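Local coordinates for protein ComZ (Thermus thermophilus, PDB 6QVI) that probably serves as a pilin-borne DNA receptor at the tip of the competence pilus, taking part in natural transformation, at residues 211-216 with 268-273; 228-233 with 259-264. All blocks are in the same frame, centred on the assembly; numbering follows the deposited sequence.

Interaction 1: residues 211-216 with 268-273; sequences SLRVQY and FDLSDP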
ATOM      1  N   SER A 211      11.160   0.405  -4.415  1.00 89.66           N
ATOM      2  CA  SER A 211      12.268   0.295  -3.472  1.00 88.24           C
ATOM      3  C   SER A 211      12.410  -1.175  -3.141  1.00 79.94           C
ATOM      4  O   SER A 211      11.471  -1.955  -3.312  1.00 81.07           O
ATOM      5  CB  SER A 211      12.071   1.131  -2.197  1.00 97.67           C
ATOM      6  OG  SER A 211      10.741   1.046  -1.727  1.00105.71           O
ATOM      7  N   LEU A 212      13.583  -1.542  -2.649  1.00 64.97           N
ATOM      8  CA  LEU A 212      13.826  -2.889  -2.153  1.00 63.60           C
ATOM      9  C   LEU A 212      14.059  -2.828  -0.656  1.00 62.82           C
ATOM     10  O   LEU A 212      15.088  -2.326  -0.214  1.00 69.81           O
ATOM     11  CB  LEU A 212      15.028  -3.510  -2.864  1.00 65.55           C
ATOM     12  CG  LEU A 212      15.463  -4.938  -2.542  1.00 60.90           C
ATOM     13  CD1 LEU A 212      14.283  -5.772  -2.302  1.00 50.11           C
ATOM     14  CD2 LEU A 212      16.331  -5.531  -3.649  1.00 55.91           C
ATOM     15  N   ARG A 213      13.142  -3.382   0.119  1.00 53.54           N
ATOM     16  CA  ARG A 213      13.282  -3.402   1.562  1.00 59.33           C
ATOM     17  C   ARG A 213      13.263  -4.845   2.043  1.00 56.84           C
ATOM     18  O   ARG A 213      12.376  -5.626   1.671  1.00 66.07           O
ATOM     19  CB  ARG A 213      12.175  -2.603   2.262  1.00 67.18           C
ATOM     20  CG  ARG A 213      12.180  -1.101   1.970  1.00 77.00           C
ATOM     21  CD  ARG A 213      11.293  -0.304   2.938  1.00 74.05           C
ATOM     22  NE  ARG A 213      10.413   0.607   2.213  1.00 77.37           N
ATOM     23  CZ  ARG A 213      10.398   1.925   2.366  1.00 96.03           C
ATOM     24  NH1 ARG A 213      11.230   2.500   3.221  1.00104.20           N
ATOM     25  NH2 ARG A 213       9.552   2.670   1.662  1.00102.77           N
ATOM     26  N   VAL A 214      14.174  -5.159   2.925  1.00 55.99           N
ATOM     27  CA  VAL A 214      14.227  -6.452   3.495  1.00 52.83           C
ATOM     28  C   VAL A 214      14.457  -6.240   4.944  1.00 51.38           C
ATOM     29  O   VAL A 214      15.515  -5.879   5.333  1.00 51.88           O
ATOM     30  CB  VAL A 214      15.388  -7.235   2.958  1.00 54.45           C
ATOM     31  CG1 VAL A 214      15.628  -8.430   3.824  1.00 55.12           C
ATOM     32  CG2 VAL A 214      15.114  -7.653   1.549  1.00 49.13           C
ATOM     33  N   GLN A 215      13.453  -6.474   5.750  1.00 50.66           N
ATOM     34  CA  GLN A 215      13.594  -6.264   7.155  1.00 54.48           C
ATOM     35  C   GLN A 215      14.523  -7.191   7.871  1.00 64.80           C
ATOM     36  O   GLN A 215      15.231  -6.759   8.735  1.00 76.69           O
ATOM     37  CB  GLN A 215      12.256  -6.296   7.833  1.00 59.05           C
ATOM     38  CG  GLN A 215      12.401  -6.476   9.313  1.00 61.90           C
ATOM     39  CD  GLN A 215      11.096  -6.408  10.036  1.00 72.12           C
ATOM     40  OE1 GLN A 215      10.052  -6.560   9.448  1.00 72.25           O
ATOM     41  NE2 GLN A 215      11.153  -6.180  11.322  1.00 81.08           N
ATOM     42  N   TYR A 216      14.516  -8.470   7.564  1.00 64.18           N
ATOM     43  CA  TYR A 216      15.426  -9.367   8.242  1.00 61.77           C
ATOM     44  C   TYR A 216      16.194 -10.184   7.253  1.00 65.04           C
ATOM     45  O   TYR A 216      15.623 -10.947   6.541  1.00 75.43           O
ATOM     46  CB  TYR A 216      14.685 -10.338   9.141  1.00 65.14           C
ATOM     47  CG  TYR A 216      14.043  -9.738  10.353  1.00 71.66           C
ATOM     48  CD1 TYR A 216      14.783  -9.133  11.323  1.00 71.07           C
ATOM     49  CD2 TYR A 216      12.699  -9.807  10.530  1.00 70.06           C
ATOM     50  CE1 TYR A 216      14.188  -8.591  12.426  1.00 73.60           C
ATOM     51  CE2 TYR A 216      12.102  -9.267  11.625  1.00 72.12           C
ATOM     52  CZ  TYR A 216      12.852  -8.657  12.563  1.00 77.40           C
ATOM     53  OH  TYR A 216      12.242  -8.122  13.651  1.00 79.61           O
ATOM     54  N   PHE A 268      17.596  -1.672   6.818  1.00 63.56           N
ATOM     55  CA  PHE A 268      16.145  -1.550   6.805  1.00 63.52           C
ATOM     56  C   PHE A 268      15.778  -0.221   7.447  1.00 75.48           C
ATOM     57  O   PHE A 268      16.234   0.093   8.559  1.00 69.45           O
ATOM     58  CB  PHE A 268      15.527  -2.718   7.565  1.00 52.09           C
ATOM     59  CG  PHE A 268      14.020  -2.719   7.595  1.00 50.59           C
ATOM     60  CD1 PHE A 268      13.251  -3.059   6.474  1.00 56.88           C
ATOM     61  CD2 PHE A 268      13.367  -2.413   8.771  1.00 50.96           C
ATOM     62  CE1 PHE A 268      11.855  -3.100   6.563  1.00 61.69           C
ATOM     63  CE2 PHE A 268      11.982  -2.424   8.852  1.00 51.19           C
ATOM     64  CZ  PHE A 268      11.226  -2.757   7.761  1.00 55.36           C
ATOM     65  N   ASP A 269      15.034   0.593   6.704  1.00 78.07           N
ATOM     66  CA  ASP A 269      14.781   1.997   7.030  1.00 74.85           C
ATOM     67  C   ASP A 269      13.397   2.247   7.620  1.00 84.97           C
ATOM     68  O   ASP A 269      12.755   3.241   7.281  1.00 95.63           O
ATOM     69  CB  ASP A 269      14.961   2.834   5.783  1.00 71.31           C
ATOM     70  CG  ASP A 269      13.885   2.570   4.779  1.00 80.73           C
ATOM     71  OD1 ASP A 269      13.464   1.392   4.634  1.00 84.70           O
ATOM     72  OD2 ASP A 269      13.468   3.536   4.124  1.00 87.16           O
ATOM     73  N   LEU A 270      12.885   1.385   8.493  1.00 76.68           N
ATOM     74  CA  LEU A 270      11.548   1.617   9.012  1.00 68.34           C
ATOM     75  C   LEU A 270      11.477   1.285  10.491  1.00 76.35           C
ATOM     76  O   LEU A 270      11.977   0.250  10.940  1.00 77.79           O
ATOM     77  CB  LEU A 270      10.500   0.780   8.283  1.00 62.12           C
ATOM     78  CG  LEU A 270      10.118   1.018   6.823  1.00 62.17           C
ATOM     79  CD1 LEU A 270       9.061  -0.048   6.325  1.00 52.62           C
ATOM     80  CD2 LEU A 270       9.640   2.423   6.598  1.00 59.36           C
ATOM     81  N   SER A 271      10.856   2.178  11.234  1.00 83.75           N
ATOM     82  CA  SER A 271      10.416   1.926  12.589  1.00 91.70           C
ATOM     83  C   SER A 271       8.948   1.536  12.507  1.00 96.25           C
ATOM     84  O   SER A 271       8.237   1.939  11.579  1.00 98.18           O
ATOM     85  CB  SER A 271      10.615   3.153  13.474  1.00103.53           C
ATOM     86  OG  SER A 271      10.426   4.354  12.734  1.00111.32           O
ATOM     87  N   ASP A 272       8.518   0.688  13.434  1.00 95.56           N
ATOM     88  CA  ASP A 272       7.173   0.136  13.436  1.00 99.33           C
ATOM     89  C   ASP A 272       6.832  -0.458  12.065  1.00 87.04           C
ATOM     90  O   ASP A 272       5.863  -0.033  11.419  1.00 83.11           O
ATOM     91  CB  ASP A 272       6.156   1.204  13.829  1.00114.55           C
ATOM     92  CG  ASP A 272       6.553   1.950  15.095  1.00129.70           C
ATOM     93  OD1 ASP A 272       5.828   2.890  15.494  1.00135.68           O
ATOM     94  OD2 ASP A 272       7.610   1.614  15.678  1.00136.40           O
ATOM     95  N   PRO A 273       7.634  -1.389  11.594  1.00 81.49           N
ATOM     96  CA  PRO A 273       7.304  -1.945  10.308  1.00 71.97           C
ATOM     97  C   PRO A 273       6.294  -3.014  10.539  1.00 63.60           C
ATOM     98  O   PRO A 273       6.308  -3.664  11.558  1.00 60.52           O
ATOM     99  CB  PRO A 273       8.604  -2.557   9.893  1.00 72.41           C
ATOM    100  CG  PRO A 273       9.165  -3.052  11.156  1.00 71.53           C
ATOM    101  CD  PRO A 273       8.759  -2.089  12.210  1.00 76.20           C
TER
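Gln215 and Phe268 meet with their flat groups nearly parallel, the amide and ring planes only 6° apart. The touching is done by aliphatic carbon: CB of Gln215 lies over one face of the ring, 3.6 Å from the Phe268 centroid, in a CH-pi contact. Because CG of Gln215 is anti to the backbone N (chi1 164°) and the chain beyond is extended, the amide runs on past the ring, where NE2 comes 3.7 Å from CG of Pro273. The ring of Tyr216 takes CG of Gln215 on its own face, sandwiching the glutamine. With an alanine in place of Phe268 that ring face is gone, and the glutamine is likely to turn more freely. Alongside, the side chains of Arg213 and Asp269 cross at about a right angle with their charged groups almost coplanar. A single nitrogen, Arg213 NH1, serves both oxygens, forming a salt bridge to Asp269 OD2 at 2.6 Å and a hydrogen bond to the syn side of OD1 at 2.9 Å. Leu270 CD2 packs obliquely against the guanidinium. Strand 212-214, paired in parallel with 160-162 and 237-239, belongs to a coil of the beta-solenoid, its Arg213 side covered by loop 268-273.

Interaction 2: residues 228-233 with 259-264; sequences GEPNNK and GVCTEA
Cys261 SG sits over one face of the peptide plane joining Glu229 to Pro230, 3.5 Å from Pro230 N, and the proline ring continues that surface with CD 3.8 Å from the same sulfur. Two further flat groups, the peptides that follow Cys261 and Thr262, are overlaid by the side chain of Lys233. CD of Lys233 stands above the peptide carbon, 3.2 Å from Cys261 C, and CE of Lys233 lies over the next peptide, 3.3 Å from Thr262 O. The first torsion of Lys233 sets CG between the backbone N and the carbonyl carbon (chi1 80°), and from there the chain runs across these two peptides until it bends at its end. NZ then approaches CG of Glu263, but the opposite charges stay apart, with Lys233 NZ 4.9 Å from Glu263 OE1. No hydrogen bond links the two segments, so the contact is one of van der Waals packing between loops at the turns of the beta-solenoid. Cys261 also forms a disulfide with Cys254, which ties its sulfur to a neighbouring part of the same loop. Gly228 lies against the cysteine, with Gly228 C 3.8 Å from Cys261 CB; a CB on Gly228 would run into Cys261 O and into the carbonyl oxygen of the preceding residue. Beyond it, Glu229 N donates to Asn232 O at 3.1 Å, bridging the bend that returns the chain to Lys233.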
ATOM      1  N   GLY A 228      16.544  -1.442 -10.721  1.00 80.06           N
ATOM      2  CA  GLY A 228      16.510  -0.120 -11.291  1.00 80.26           C
ATOM      3  C   GLY A 228      17.332  -0.083 -12.563  1.00 92.32           C
ATOM      4  O   GLY A 228      18.115  -0.986 -12.874  1.00 94.35           O
ATOM      5  N   GLU A 229      17.166   1.006 -13.301  1.00 96.56           N
ATOM      6  CA  GLU A 229      17.890   1.259 -14.527  1.00 96.45           C
ATOM      7  C   GLU A 229      18.719   2.523 -14.365  1.00 95.45           C
ATOM      8  O   GLU A 229      18.347   3.404 -13.586  1.00 90.29           O
ATOM      9  CB  GLU A 229      16.940   1.418 -15.718  1.00110.07           C
ATOM     10  CG  GLU A 229      16.397   0.107 -16.257  1.00118.76           C
ATOM     11  CD  GLU A 229      15.264   0.302 -17.244  1.00126.27           C
ATOM     12  OE1 GLU A 229      14.354   1.108 -16.947  1.00130.76           O
ATOM     13  OE2 GLU A 229      15.304  -0.323 -18.331  1.00127.44           O
ATOM     14  N   PRO A 230      19.851   2.641 -15.081  1.00 99.79           N
ATOM     15  CA  PRO A 230      20.641   3.875 -14.995  1.00103.04           C
ATOM     16  C   PRO A 230      19.794   5.125 -15.147  1.00107.20           C
ATOM     17  O   PRO A 230      19.963   6.082 -14.375  1.00 95.49           O
ATOM     18  CB  PRO A 230      21.629   3.706 -16.154  1.00101.59           C
ATOM     19  CG  PRO A 230      21.822   2.230 -16.257  1.00 93.05           C
ATOM     20  CD  PRO A 230      20.497   1.645 -15.959  1.00 96.42           C
ATOM     21  N   ASN A 231      18.851   5.110 -16.096  1.00116.31           N
ATOM     22  CA  ASN A 231      17.930   6.212 -16.355  1.00130.78           C
ATOM     23  C   ASN A 231      16.950   6.389 -15.197  1.00128.82           C
ATOM     24  O   ASN A 231      17.055   7.336 -14.414  1.00125.49           O
ATOM     25  CB  ASN A 231      17.203   5.945 -17.691  1.00138.97           C
ATOM     26  CG  ASN A 231      16.125   6.982 -18.033  1.00145.56           C
ATOM     27  OD1 ASN A 231      15.405   7.485 -17.165  1.00147.07           O
ATOM     28  ND2 ASN A 231      15.995   7.277 -19.329  1.00147.50           N
ATOM     29  N   ASN A 232      15.985   5.495 -15.088  1.00128.81           N
ATOM     30  CA  ASN A 232      14.971   5.564 -14.042  1.00123.15           C
ATOM     31  C   ASN A 232      15.245   4.453 -13.034  1.00117.82           C
ATOM     32  O   ASN A 232      15.005   3.275 -13.328  1.00122.94           O
ATOM     33  CB  ASN A 232      13.582   5.450 -14.664  1.00113.54           C
ATOM     34  CG  ASN A 232      12.488   5.682 -13.668  1.00105.04           C
ATOM     35  OD1 ASN A 232      12.751   5.896 -12.482  1.00103.16           O
ATOM     36  ND2 ASN A 232      11.251   5.728 -14.151  1.00105.89           N
ATOM     37  N   LYS A 233      15.736   4.810 -11.850  1.00105.41           N
ATOM     38  CA  LYS A 233      16.164   3.769 -10.931  1.00101.24           C
ATOM     39  C   LYS A 233      15.520   3.904  -9.557  1.00 96.14           C
ATOM     40  O   LYS A 233      14.971   4.940  -9.170  1.00 89.62           O
ATOM     41  CB  LYS A 233      17.675   3.737 -10.759  1.00106.19           C
ATOM     42  CG  LYS A 233      18.244   4.776  -9.817  1.00112.03           C
ATOM     43  CD  LYS A 233      19.753   4.858 -10.067  1.00116.99           C
ATOM     44  CE  LYS A 233      20.503   5.826  -9.177  1.00118.34           C
ATOM     45  NZ  LYS A 233      20.001   7.227  -9.187  1.00125.33           N
ATOM     46  N   GLY A 259      23.503  -4.620 -12.328  1.00102.41           N
ATOM     47  CA  GLY A 259      23.881  -3.906 -11.109  1.00101.60           C
ATOM     48  C   GLY A 259      22.713  -3.305 -10.363  1.00 96.54           C
ATOM     49  O   GLY A 259      21.545  -3.412 -10.762  1.00 91.01           O
ATOM     50  N   VAL A 260      23.034  -2.632  -9.263  1.00 90.33           N
ATOM     51  CA  VAL A 260      22.008  -1.973  -8.475  1.00 86.57           C
ATOM     52  C   VAL A 260      22.118  -0.471  -8.748  1.00 95.72           C
ATOM     53  O   VAL A 260      23.154   0.161  -8.501  1.00110.07           O
ATOM     54  CB  VAL A 260      22.076  -2.360  -6.983  1.00 85.28           C
ATOM     55  CG1 VAL A 260      21.932  -3.855  -6.835  1.00 88.18           C
ATOM     56  CG2 VAL A 260      23.360  -1.945  -6.301  1.00108.74           C
ATOM     57  N   CYS A 261      21.081   0.078  -9.382  1.00 91.83           N
ATOM     58  CA  CYS A 261      20.927   1.506  -9.622  1.00 85.13           C
ATOM     59  C   CYS A 261      20.050   2.064  -8.508  1.00 91.98           C
ATOM     60  O   CYS A 261      18.824   1.916  -8.523  1.00 89.70           O
ATOM     61  CB  CYS A 261      20.322   1.731 -10.997  1.00 81.56           C
ATOM     62  SG  CYS A 261      21.444   1.313 -12.294  1.00107.78           S
ATOM     63  N   THR A 262      20.680   2.705  -7.531  1.00 89.65           N
ATOM     64  CA  THR A 262      19.910   3.137  -6.388  1.00 83.21           C
ATOM     65  C   THR A 262      20.352   4.533  -6.000  1.00 91.13           C
ATOM     66  O   THR A 262      21.502   4.926  -6.195  1.00 95.31           O
ATOM     67  CB  THR A 262      20.015   2.160  -5.189  1.00 76.23           C
ATOM     68  OG1 THR A 262      19.128   2.583  -4.137  1.00 75.38           O
ATOM     69  CG2 THR A 262      21.455   2.051  -4.642  1.00 71.75           C
ATOM     70  N   GLU A 263      19.396   5.270  -5.454  1.00 90.54           N
ATOM     71  CA  GLU A 263      19.650   6.561  -4.849  1.00 85.83           C
ATOM     72  C   GLU A 263      20.229   6.389  -3.457  1.00 84.46           C
ATOM     73  O   GLU A 263      21.260   6.979  -3.123  1.00100.06           O
ATOM     74  CB  GLU A 263      18.338   7.329  -4.767  1.00 98.32           C
ATOM     75  CG  GLU A 263      17.725   7.669  -6.111  1.00110.52           C
ATOM     76  CD  GLU A 263      16.454   8.497  -5.969  1.00118.16           C
ATOM     77  OE1 GLU A 263      15.984   9.049  -6.989  1.00124.53           O
ATOM     78  OE2 GLU A 263      15.931   8.597  -4.834  1.00114.88           O
ATOM     79  N   ALA A 264      19.576   5.588  -2.630  1.00 74.52           N
ATOM     80  CA  ALA A 264      20.022   5.346  -1.274  1.00 79.85           C
ATOM     81  C   ALA A 264      20.245   3.856  -1.064  1.00 84.76           C
ATOM     82  O   ALA A 264      19.565   3.017  -1.663  1.00 88.43           O
ATOM     83  CB  ALA A 264      18.996   5.870  -0.263  1.00 79.95           C
TER

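From the N terminus, the chain passes through the long helix 12-40 and the antiparallel sheet that includes strand 120-130 before entering the solenoid. Residues 211-216 then open interaction 1. Strands 218-221 and 226-227 lead to 228-233, which opens interaction 2. After strands 237-239 and 246-247, the loop that carries the disulfide brings 259-264 back to close interaction 2, with 25 residues between its ends. Strand 265-266 follows, and 268-273 closes interaction 1 around everything in between. The two contacts are therefore nested, not crossed, with centres about 18 Å apart. Interaction 2 joins loops of successive coils, whereas interaction 1 brings the chain leaving strand 265-266 back past 237-239 to strand 212-214.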